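Local coordinates for protein quinone reductase (Klebsiella pneumoniae subsp. pneumoniae, PDB 4GI5) that binds FAD in a flavodoxin-like fold and probably works as an NAD(P)H dehydrogenase that reduces quinones, at residues V104-K109 with K132-R137; W141-G146 with E161-G166; P248-R251 with G255-L258. One frame throughout, in Å; residues are numbered along the deposited sequence.

Contact 1. Residues V104-K109 with K132-R137; sequences VAEQEK and KGWIDR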
loop_
_atom_site.group_PDB
_atom_site.type_symbol
_atom_site.label_atom_id
_atom_site.label_comp_id
_atom_site.label_asym_id
_atom_site.label_seq_id
_atom_site.Cartn_x
_atom_site.Cartn_y
_atom_site.Cartn_z
ATOM N N VAL B 104 -13.380 -5.057 -17.147
ATOM C CA VAL B 104 -13.368 -4.524 -18.519
ATOM C C VAL B 104 -13.908 -3.099 -18.535
ATOM O O VAL B 104 -13.357 -2.212 -19.166
ATOM C CB VAL B 104 -14.255 -5.446 -19.424
ATOM C CG1 VAL B 104 -14.453 -4.795 -20.810
ATOM C CG2 VAL B 104 -13.607 -6.782 -19.579
ATOM N N ALA B 105 -14.952 -2.799 -17.794
ATOM C CA ALA B 105 -15.536 -1.447 -17.787
ATOM C C ALA B 105 -14.587 -0.402 -17.204
ATOM O O ALA B 105 -14.490 0.719 -17.706
ATOM C CB ALA B 105 -16.871 -1.468 -17.024
ATOM N N GLU B 106 -13.821 -0.820 -16.181
ATOM C CA GLU B 106 -12.764 0.097 -15.680
ATOM C C GLU B 106 -11.657 0.363 -16.653
ATOM O O GLU B 106 -11.162 1.479 -16.767
ATOM C CB GLU B 106 -12.240 -0.398 -14.333
ATOM C CG GLU B 106 -13.301 -0.500 -13.198
ATOM C CD GLU B 106 -13.965 0.786 -12.943
ATOM O OE1 GLU B 106 -13.313 1.826 -12.620
ATOM O OE2 GLU B 106 -15.265 0.846 -13.162
ATOM N N GLN B 107 -11.206 -0.689 -17.338
ATOM C CA GLN B 107 -10.187 -0.538 -18.310
ATOM C C GLN B 107 -10.652 0.418 -19.437
ATOM O O GLN B 107 -9.904 1.303 -19.876
ATOM C CB GLN B 107 -9.779 -1.873 -18.906
ATOM C CG GLN B 107 -9.172 -2.795 -17.856
ATOM C CD GLN B 107 -8.749 -4.128 -18.354
ATOM O OE1 GLN B 107 -9.197 -4.617 -19.411
ATOM N NE2 GLN B 107 -7.970 -4.807 -17.530
ATOM N N GLU B 108 -11.923 0.262 -19.836
ATOM C CA GLU B 108 -12.468 1.200 -20.888
ATOM C C GLU B 108 -12.519 2.638 -20.388
ATOM O O GLU B 108 -12.208 3.543 -21.145
ATOM C CB GLU B 108 -13.883 0.661 -21.339
ATOM C CG GLU B 108 -13.642 -0.545 -22.227
ATOM C CD GLU B 108 -14.893 -1.315 -22.676
ATOM O OE1 GLU B 108 -15.984 -1.085 -22.100
ATOM O OE2 GLU B 108 -14.757 -2.207 -23.575
ATOM N N LYS B 109 -12.836 2.856 -19.083
ATOM C CA LYS B 109 -12.817 4.209 -18.514
ATOM C C LYS B 109 -11.439 4.825 -18.587
ATOM O O LYS B 109 -11.257 6.001 -18.920
ATOM C CB LYS B 109 -13.341 4.254 -17.098
ATOM C CG LYS B 109 -14.826 4.000 -16.953
ATOM C CD LYS B 109 -15.134 3.797 -15.459
ATOM C CE LYS B 109 -16.524 3.307 -15.246
ATOM N NZ LYS B 109 -16.778 3.245 -13.732
ATOM N N LYS B 132 -6.887 -0.390 -3.468
ATOM C CA LYS B 132 -5.806 -1.310 -3.822
ATOM C C LYS B 132 -6.364 -2.479 -4.625
ATOM O O LYS B 132 -5.721 -2.967 -5.558
ATOM C CB LYS B 132 -5.167 -1.867 -2.582
ATOM C CG LYS B 132 -3.966 -2.820 -2.812
ATOM C CD LYS B 132 -2.880 -2.027 -3.544
ATOM C CE LYS B 132 -1.729 -2.825 -3.968
ATOM N NZ LYS B 132 -1.590 -4.259 -4.085
ATOM N N GLY B 133 -7.576 -2.913 -4.336
ATOM C CA GLY B 133 -8.179 -3.980 -5.126
ATOM C C GLY B 133 -8.593 -3.594 -6.536
ATOM O O GLY B 133 -8.550 -4.444 -7.414
ATOM N N TRP B 134 -8.946 -2.342 -6.743
ATOM C CA TRP B 134 -9.066 -1.784 -8.055
ATOM C C TRP B 134 -7.767 -1.864 -8.849
ATOM O O TRP B 134 -7.744 -2.395 -9.968
ATOM C CB TRP B 134 -9.647 -0.430 -7.994
ATOM C CG TRP B 134 -9.927 0.260 -9.261
ATOM C CD1 TRP B 134 -11.212 0.315 -9.904
ATOM C CD2 TRP B 134 -9.049 0.975 -10.115
ATOM N NE1 TRP B 134 -11.118 1.099 -11.055
ATOM C CE2 TRP B 134 -9.822 1.444 -11.252
ATOM C CE3 TRP B 134 -7.665 1.255 -10.084
ATOM C CZ2 TRP B 134 -9.240 2.177 -12.276
ATOM C CZ3 TRP B 134 -7.095 2.014 -11.128
ATOM C CH2 TRP B 134 -7.919 2.484 -12.183
ATOM N N ILE B 135 -6.664 -1.450 -8.225
ATOM C CA ILE B 135 -5.359 -1.602 -8.853
ATOM C C ILE B 135 -5.120 -3.043 -9.188
ATOM O O ILE B 135 -4.764 -3.407 -10.343
ATOM C CB ILE B 135 -4.229 -1.010 -7.997
ATOM C CG1 ILE B 135 -4.435 0.477 -7.837
ATOM C CG2 ILE B 135 -2.856 -1.399 -8.550
ATOM C CD1 ILE B 135 -4.004 1.286 -9.049
ATOM N N ASP B 136 -5.222 -3.943 -8.210
ATOM C CA ASP B 136 -4.819 -5.324 -8.411
ATOM C C ASP B 136 -5.611 -5.983 -9.536
ATOM O O ASP B 136 -5.044 -6.759 -10.272
ATOM C CB ASP B 136 -5.115 -6.160 -7.166
ATOM C CG ASP B 136 -4.161 -5.887 -5.958
ATOM O OD1 ASP B 136 -3.182 -5.158 -6.104
ATOM O OD2 ASP B 136 -4.625 -6.273 -4.827
ATOM N N ARG B 137 -6.882 -5.675 -9.613
ATOM C CA ARG B 137 -7.778 -6.323 -10.579
ATOM C C ARG B 137 -7.837 -5.650 -11.937
ATOM O O ARG B 137 -7.997 -6.345 -12.958
ATOM C CB ARG B 137 -9.141 -6.535 -9.976
ATOM C CG ARG B 137 -9.142 -7.478 -8.816
ATOM C CD ARG B 137 -10.467 -7.649 -8.027
ATOM N NE ARG B 137 -11.440 -8.311 -8.955
ATOM C CZ ARG B 137 -12.508 -7.710 -9.495
ATOM N NH1 ARG B 137 -12.869 -6.436 -9.249
ATOM N NH2 ARG B 137 -13.199 -8.416 -10.445
#
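Glu106 OE1 is gripped from two sources: the indole N-H of Trp134 across the contact and the hydroxyl of Ser59. The indole bond measures 2.8 Å from Trp134 NE1 to Glu106 OE1 and is almost straight, with an N-H...O angle of 177°. OE1 lies in the plane of the indole ring, at its edge, and receives the donor on its anti side, somewhat out of the carboxylate plane; carboxylate and ring are turned 72° against each other. The other oxygen is held on its syn side by Lys109, one helical turn further on, through a salt bridge of 2.9 Å from Lys109 NZ to Glu106 OE2. Lys109 NZ also bonds to Ser59, so carboxylate, ammonium and hydroxyl form a closed polar cluster around the buried Glu106 carboxylate.

The torsions explain the reach. In Glu106 the bend at chi2 (-58°) brings CD and the carboxylate back beside Trp134 NE1; Glu106 CG itself lies 3.5 Å from Trp134 NE1. In Trp134 the ring carbon CG stands opposite the backbone N, swinging the indole out toward helix 101-112. With three groups on the carboxylate, its rotation is well fixed, and the positive charge of Lys109 would be expected to favour the ionised form.

The nearest CA atoms across the contact, those of Glu106 and Trp134, are 8.7 Å apart, and Trp66 packs on both side chains. Ile28 of the parallel sheet touches both as well. A polar bridge thus joins neighbouring helices 101-112 and 129-138 beside the central parallel sheet, within the alpha/beta layering of the flavodoxin-like fold.

Contact 2. Residues W141-G146 with E161-G166; sequences WGFAYG and EGTFVG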
loop_
_atom_site.group_PDB
_atom_site.type_symbol
_atom_site.label_atom_id
_atom_site.label_comp_id
_atom_site.label_asym_id
_atom_site.label_seq_id
_atom_site.Cartn_x
_atom_site.Cartn_y
_atom_site.Cartn_z
ATOM N N TRP B 141 -2.236 -8.020 -16.962
ATOM C CA TRP B 141 -1.107 -8.417 -17.769
ATOM C C TRP B 141 -1.418 -8.194 -19.236
ATOM O O TRP B 141 -2.392 -8.795 -19.709
ATOM C CB TRP B 141 -0.703 -9.834 -17.506
ATOM C CG TRP B 141 0.545 -10.247 -18.309
ATOM C CD1 TRP B 141 0.762 -10.120 -19.729
ATOM C CD2 TRP B 141 1.721 -10.851 -17.819
ATOM N NE1 TRP B 141 1.993 -10.578 -20.064
ATOM C CE2 TRP B 141 2.585 -11.077 -18.940
ATOM C CE3 TRP B 141 2.110 -11.244 -16.584
ATOM C CZ2 TRP B 141 3.822 -11.653 -18.819
ATOM C CZ3 TRP B 141 3.352 -11.819 -16.439
ATOM C CH2 TRP B 141 4.203 -12.019 -17.556
ATOM N N GLY B 142 -0.745 -7.303 -19.904
ATOM C CA GLY B 142 -1.083 -6.889 -21.280
ATOM C C GLY B 142 -1.659 -5.509 -21.280
ATOM O O GLY B 142 -1.815 -4.924 -22.366
ATOM N N PHE B 143 -2.030 -4.953 -20.076
ATOM C CA PHE B 143 -2.725 -3.676 -19.964
ATOM C C PHE B 143 -1.792 -2.709 -19.195
ATOM O O PHE B 143 -1.235 -1.763 -19.733
ATOM C CB PHE B 143 -4.067 -3.846 -19.268
ATOM C CG PHE B 143 -4.884 -2.583 -19.212
ATOM C CD1 PHE B 143 -5.388 -2.022 -20.381
ATOM C CD2 PHE B 143 -5.177 -1.972 -18.016
ATOM C CE1 PHE B 143 -6.153 -0.911 -20.344
ATOM C CE2 PHE B 143 -6.010 -0.878 -17.978
ATOM C CZ PHE B 143 -6.452 -0.317 -19.169
ATOM N N ALA B 144 -1.554 -3.002 -17.921
ATOM C CA ALA B 144 -0.649 -2.194 -17.090
ATOM C C ALA B 144 0.750 -2.698 -16.867
ATOM O O ALA B 144 1.663 -1.944 -16.456
ATOM C CB ALA B 144 -1.305 -1.952 -15.723
ATOM N N TYR B 145 0.951 -3.984 -17.022
ATOM C CA TYR B 145 2.242 -4.619 -16.967
ATOM C C TYR B 145 2.333 -5.767 -17.930
ATOM O O TYR B 145 1.341 -6.145 -18.542
ATOM C CB TYR B 145 2.603 -5.031 -15.551
ATOM C CG TYR B 145 1.909 -6.304 -15.051
ATOM C CD1 TYR B 145 0.585 -6.347 -14.809
ATOM C CD2 TYR B 145 2.677 -7.402 -14.746
ATOM C CE1 TYR B 145 -0.058 -7.502 -14.369
ATOM C CE2 TYR B 145 2.087 -8.562 -14.288
ATOM C CZ TYR B 145 0.705 -8.603 -14.124
ATOM O OH TYR B 145 0.151 -9.794 -13.643
ATOM N N GLY B 146 3.545 -6.303 -18.070
ATOM C CA GLY B 146 3.705 -7.410 -19.014
ATOM C C GLY B 146 3.752 -6.988 -20.484
ATOM O O GLY B 146 3.667 -7.854 -21.369
ATOM N N GLU B 161 6.511 4.810 -20.032
ATOM C CA GLU B 161 5.970 4.187 -21.216
ATOM C C GLU B 161 4.861 3.278 -20.737
ATOM O O GLU B 161 4.774 2.980 -19.502
ATOM C CB GLU B 161 7.007 3.279 -21.866
ATOM C CG GLU B 161 8.128 3.962 -22.474
ATOM C CD GLU B 161 9.117 2.949 -23.081
ATOM O OE1 GLU B 161 10.245 2.999 -22.700
ATOM O OE2 GLU B 161 8.693 2.059 -23.853
ATOM N N GLY B 162 4.067 2.826 -21.665
ATOM C CA GLY B 162 2.959 1.934 -21.407
ATOM C C GLY B 162 1.675 2.434 -21.969
ATOM O O GLY B 162 1.636 3.483 -22.679
ATOM N N THR B 163 0.588 1.753 -21.555
ATOM C CA THR B 163 -0.738 2.011 -22.049
ATOM C C THR B 163 -1.208 3.386 -21.763
ATOM O O THR B 163 -1.990 3.941 -22.557
ATOM C CB THR B 163 -1.712 0.913 -21.515
ATOM O OG1 THR B 163 -1.235 -0.329 -22.007
ATOM C CG2 THR B 163 -3.131 1.095 -21.977
ATOM N N PHE B 164 -0.730 4.024 -20.671
ATOM C CA PHE B 164 -1.238 5.288 -20.240
ATOM C C PHE B 164 -0.418 6.506 -20.673
ATOM O O PHE B 164 -0.659 7.615 -20.244
ATOM C CB PHE B 164 -1.583 5.335 -18.722
ATOM C CG PHE B 164 -2.432 4.134 -18.251
ATOM C CD1 PHE B 164 -3.482 3.646 -19.018
ATOM C CD2 PHE B 164 -2.184 3.569 -17.014
ATOM C CE1 PHE B 164 -4.195 2.526 -18.649
ATOM C CE2 PHE B 164 -2.955 2.534 -16.569
ATOM C CZ PHE B 164 -3.932 1.954 -17.391
ATOM N N VAL B 165 0.563 6.286 -21.536
ATOM C CA VAL B 165 1.362 7.399 -22.048
ATOM C C VAL B 165 0.425 8.451 -22.681
ATOM O O VAL B 165 -0.509 8.084 -23.422
ATOM C CB VAL B 165 2.381 6.929 -23.102
ATOM C CG1 VAL B 165 3.057 8.150 -23.750
ATOM C CG2 VAL B 165 3.464 6.204 -22.452
ATOM N N GLY B 166 0.694 9.694 -22.392
ATOM C CA GLY B 166 -0.160 10.787 -22.880
ATOM C C GLY B 166 -1.227 11.194 -21.916
ATOM O O GLY B 166 -1.998 12.159 -22.183
HETATM O O HOH W 1 1.300 -0.624 -20.152
#
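Before Phe143 reaches Thr163 and Phe164, the chain bends at Gly142, which sits at a positive phi and whose N bonds to Tyr145 O at 2.7 Å, drawing the loop into a tight bend.

Phe143 itself uses both backbone and ring. Its carbonyl oxygen accepts the hydroxyl of Thr163, 2.7 Å from Thr163 OG1 to Phe143 O; the donor lies in the carbonyl plane on a lone pair, at a C=O...O angle of 142°. Water 1 donates to this same Phe143 O and in turn accepts the backbone N-H of Thr163, 2.9 Å from the water to Thr163 N. One carbonyl therefore holds both the side chain and, through water, the main chain of Thr163. With OG1 placed beside its own backbone N (chi1 -61°), Thr163 can direct its hydroxyl to this carbonyl while Thr163 CG2 reaches Phe143 CE1 at 4.0 Å.

The ring of Phe143 meets Phe164 in an offset edge-to-face pair. The CE1-CZ edge of Phe164 comes toward the face of Phe143, the planes 78° apart and the centroids 5.3 Å apart; the nearest atoms are Phe143 CE2 and Phe164 CZ, at 3.6 Å. Thr163 and Phe164 occupy the two middle positions of a type I turn from Gly162 to Val165, so consecutive turn residues supply the polar and the aromatic half of the contact. Leu110 of helix 101-112 packs on both rings.

Further on, Ala144 packs on Trp124 of the second subunit, and Tyr145 points away from 161-166 and touches FAD. The chemistry implies two hydrogen bonds to Phe143 O, one direct and one from water, set beside an apolar aromatic pair whose edge-to-face geometry restricts how the two rings sit.

Contact 3. Residues P248-R251 with G255-L258; sequences PFRR and GDYL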
loop_
_atom_site.group_PDB
_atom_site.type_symbol
_atom_site.label_atom_id
_atom_site.label_comp_id
_atom_site.label_asym_id
_atom_site.label_seq_id
_atom_site.Cartn_x
_atom_site.Cartn_y
_atom_site.Cartn_z
ATOM N N PRO B 248 9.201 14.849 -12.100
ATOM C CA PRO B 248 10.144 14.559 -13.226
ATOM C C PRO B 248 10.838 13.147 -12.981
ATOM O O PRO B 248 12.059 13.004 -12.813
ATOM C CB PRO B 248 11.165 15.741 -13.118
ATOM C CG PRO B 248 11.261 15.994 -11.674
ATOM C CD PRO B 248 9.770 15.904 -11.213
ATOM N N PHE B 249 10.002 12.116 -12.871
ATOM C CA PHE B 249 10.508 10.798 -12.715
ATOM C C PHE B 249 11.322 10.409 -13.986
ATOM O O PHE B 249 10.928 10.743 -15.129
ATOM C CB PHE B 249 9.384 9.780 -12.536
ATOM C CG PHE B 249 8.660 9.882 -11.210
ATOM C CD1 PHE B 249 9.350 9.742 -10.013
ATOM C CD2 PHE B 249 7.307 9.869 -11.194
ATOM C CE1 PHE B 249 8.674 9.735 -8.782
ATOM C CE2 PHE B 249 6.631 9.847 -9.945
ATOM C CZ PHE B 249 7.294 9.753 -8.807
ATOM N N ARG B 250 12.347 9.603 -13.790
ATOM C CA ARG B 250 13.259 9.204 -14.866
ATOM C C ARG B 250 12.666 8.046 -15.662
ATOM O O ARG B 250 12.214 7.015 -15.067
ATOM C CB ARG B 250 14.617 8.837 -14.342
ATOM C CG ARG B 250 15.402 9.945 -13.699
ATOM C CD ARG B 250 16.727 9.415 -13.286
ATOM N NE ARG B 250 17.487 10.339 -12.475
ATOM C CZ ARG B 250 18.217 11.320 -12.987
ATOM N NH1 ARG B 250 18.264 11.492 -14.311
ATOM N NH2 ARG B 250 18.914 12.043 -12.172
ATOM N N ARG B 251 12.684 8.079 -16.982
ATOM C CA ARG B 251 12.252 6.947 -17.768
ATOM C C ARG B 251 13.203 5.762 -17.672
ATOM O O ARG B 251 14.412 5.934 -17.587
ATOM C CB ARG B 251 11.997 7.325 -19.226
ATOM C CG ARG B 251 10.971 8.417 -19.382
ATOM C CD ARG B 251 9.957 8.126 -20.453
ATOM N NE ARG B 251 10.527 8.273 -21.806
ATOM C CZ ARG B 251 9.887 7.942 -22.938
ATOM N NH1 ARG B 251 10.536 8.133 -24.123
ATOM N NH2 ARG B 251 8.658 7.441 -22.971
ATOM N N GLY B 255 18.213 5.455 -21.422
ATOM C CA GLY B 255 19.587 5.695 -21.081
ATOM C C GLY B 255 19.937 5.941 -19.670
ATOM O O GLY B 255 21.057 5.775 -19.273
ATOM N N ASP B 256 18.973 6.347 -18.848
ATOM C CA ASP B 256 19.300 6.666 -17.485
ATOM C C ASP B 256 19.652 5.434 -16.618
ATOM O O ASP B 256 20.356 5.589 -15.595
ATOM C CB ASP B 256 18.135 7.419 -16.796
ATOM C CG ASP B 256 17.982 8.864 -17.203
ATOM O OD1 ASP B 256 18.667 9.374 -18.110
ATOM O OD2 ASP B 256 17.092 9.476 -16.635
ATOM N N TYR B 257 19.118 4.261 -16.997
ATOM C CA TYR B 257 19.341 3.025 -16.256
ATOM C C TYR B 257 20.116 1.988 -17.074
ATOM O O TYR B 257 19.841 1.724 -18.275
ATOM C CB TYR B 257 17.960 2.428 -15.830
ATOM C CG TYR B 257 17.240 3.344 -14.850
ATOM C CD1 TYR B 257 16.434 4.347 -15.297
ATOM C CD2 TYR B 257 17.381 3.197 -13.476
ATOM C CE1 TYR B 257 15.764 5.196 -14.421
ATOM C CE2 TYR B 257 16.715 4.031 -12.590
ATOM C CZ TYR B 257 15.907 5.020 -13.070
ATOM O OH TYR B 257 15.215 5.898 -12.254
ATOM N N LEU B 258 20.979 1.285 -16.372
ATOM C CA LEU B 258 21.575 0.104 -16.944
ATOM C C LEU B 258 20.556 -0.994 -17.055
ATOM O O LEU B 258 19.689 -1.088 -16.175
ATOM C CB LEU B 258 22.728 -0.316 -16.002
ATOM C CG LEU B 258 23.850 0.760 -15.751
ATOM C CD1 LEU B 258 24.915 0.054 -14.914
ATOM C CD2 LEU B 258 24.419 1.267 -17.031
HETATM O O HOH W 2 12.411 6.248 -12.458
HETATM O O HOH W 3 16.046 6.841 -19.457
HETATM O O HOH W 4 14.133 10.363 -17.943
#
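The backbones of 248-251 and 255-258 come closest at Arg250 and Asp256, with 7.1 Å between CA atoms, and waters rather than direct main-chain hydrogen bonds join them. Water 3 donates to Arg251 O and accepts from Asp256 N, while water 2 links Arg250 O to Tyr257 OH.

Arg250 and Asp256 form a salt bridge of 3.3 Å from Arg250 NH1 to Asp256 OD2. The oxygen lies in the guanidinium plane, at its edge, and the N-H...O angle is 164°, but OD2 is approached from above its carboxylate plane, 66° out of it. With this one N-to-O pair and the planes 73° apart, it is a single-point bridge rather than a paired fork. The extended Arg250 chain lays its CB, CG and CD alongside the same oxygen, and its NE bonds to Val277 O, a second anchor for the group.

Tyr257 runs across Arg250. Arg251 O meets the ring edge in its plane, 3.4 Å from Tyr257 CD1, and Arg250 CB lies 3.7 Å from Tyr257 OH. That hydroxyl is held further by His278 ND1.

Leu264 packs on both Arg250 and Tyr257, and Arg250 also pairs by backbone with His278. The contact closes a short loop that leads into a weakly bonded two-stranded antiparallel pair, about 257-258 with 263-264, tying the segment after helix 224-239 to the chain's last residues.

The three contacts follow one another along the chain without interleaving, yet they form a continuous run in space. Contact 1 and contact 2 have centres 13 Å apart and touch where Gln107 CB meets Phe143 CZ at 3.7 Å, so helix 101-112 serves both. Contact 2 in turn reaches contact 3 through Glu161 CG and Arg251 NH2, 3.6 Å apart, with centres about 17 Å apart. Contacts 1 and 3 do not touch, their nearest atoms being about 14 Å apart. Both of the first two include a residue that touches FAD, Asp136 in contact 1 and Tyr145 in contact 2, whereas the side chains of Trp134 and Phe143 lie about 11 Å from a bound FAD. Contact 3 lies away from the FAD-binding sites.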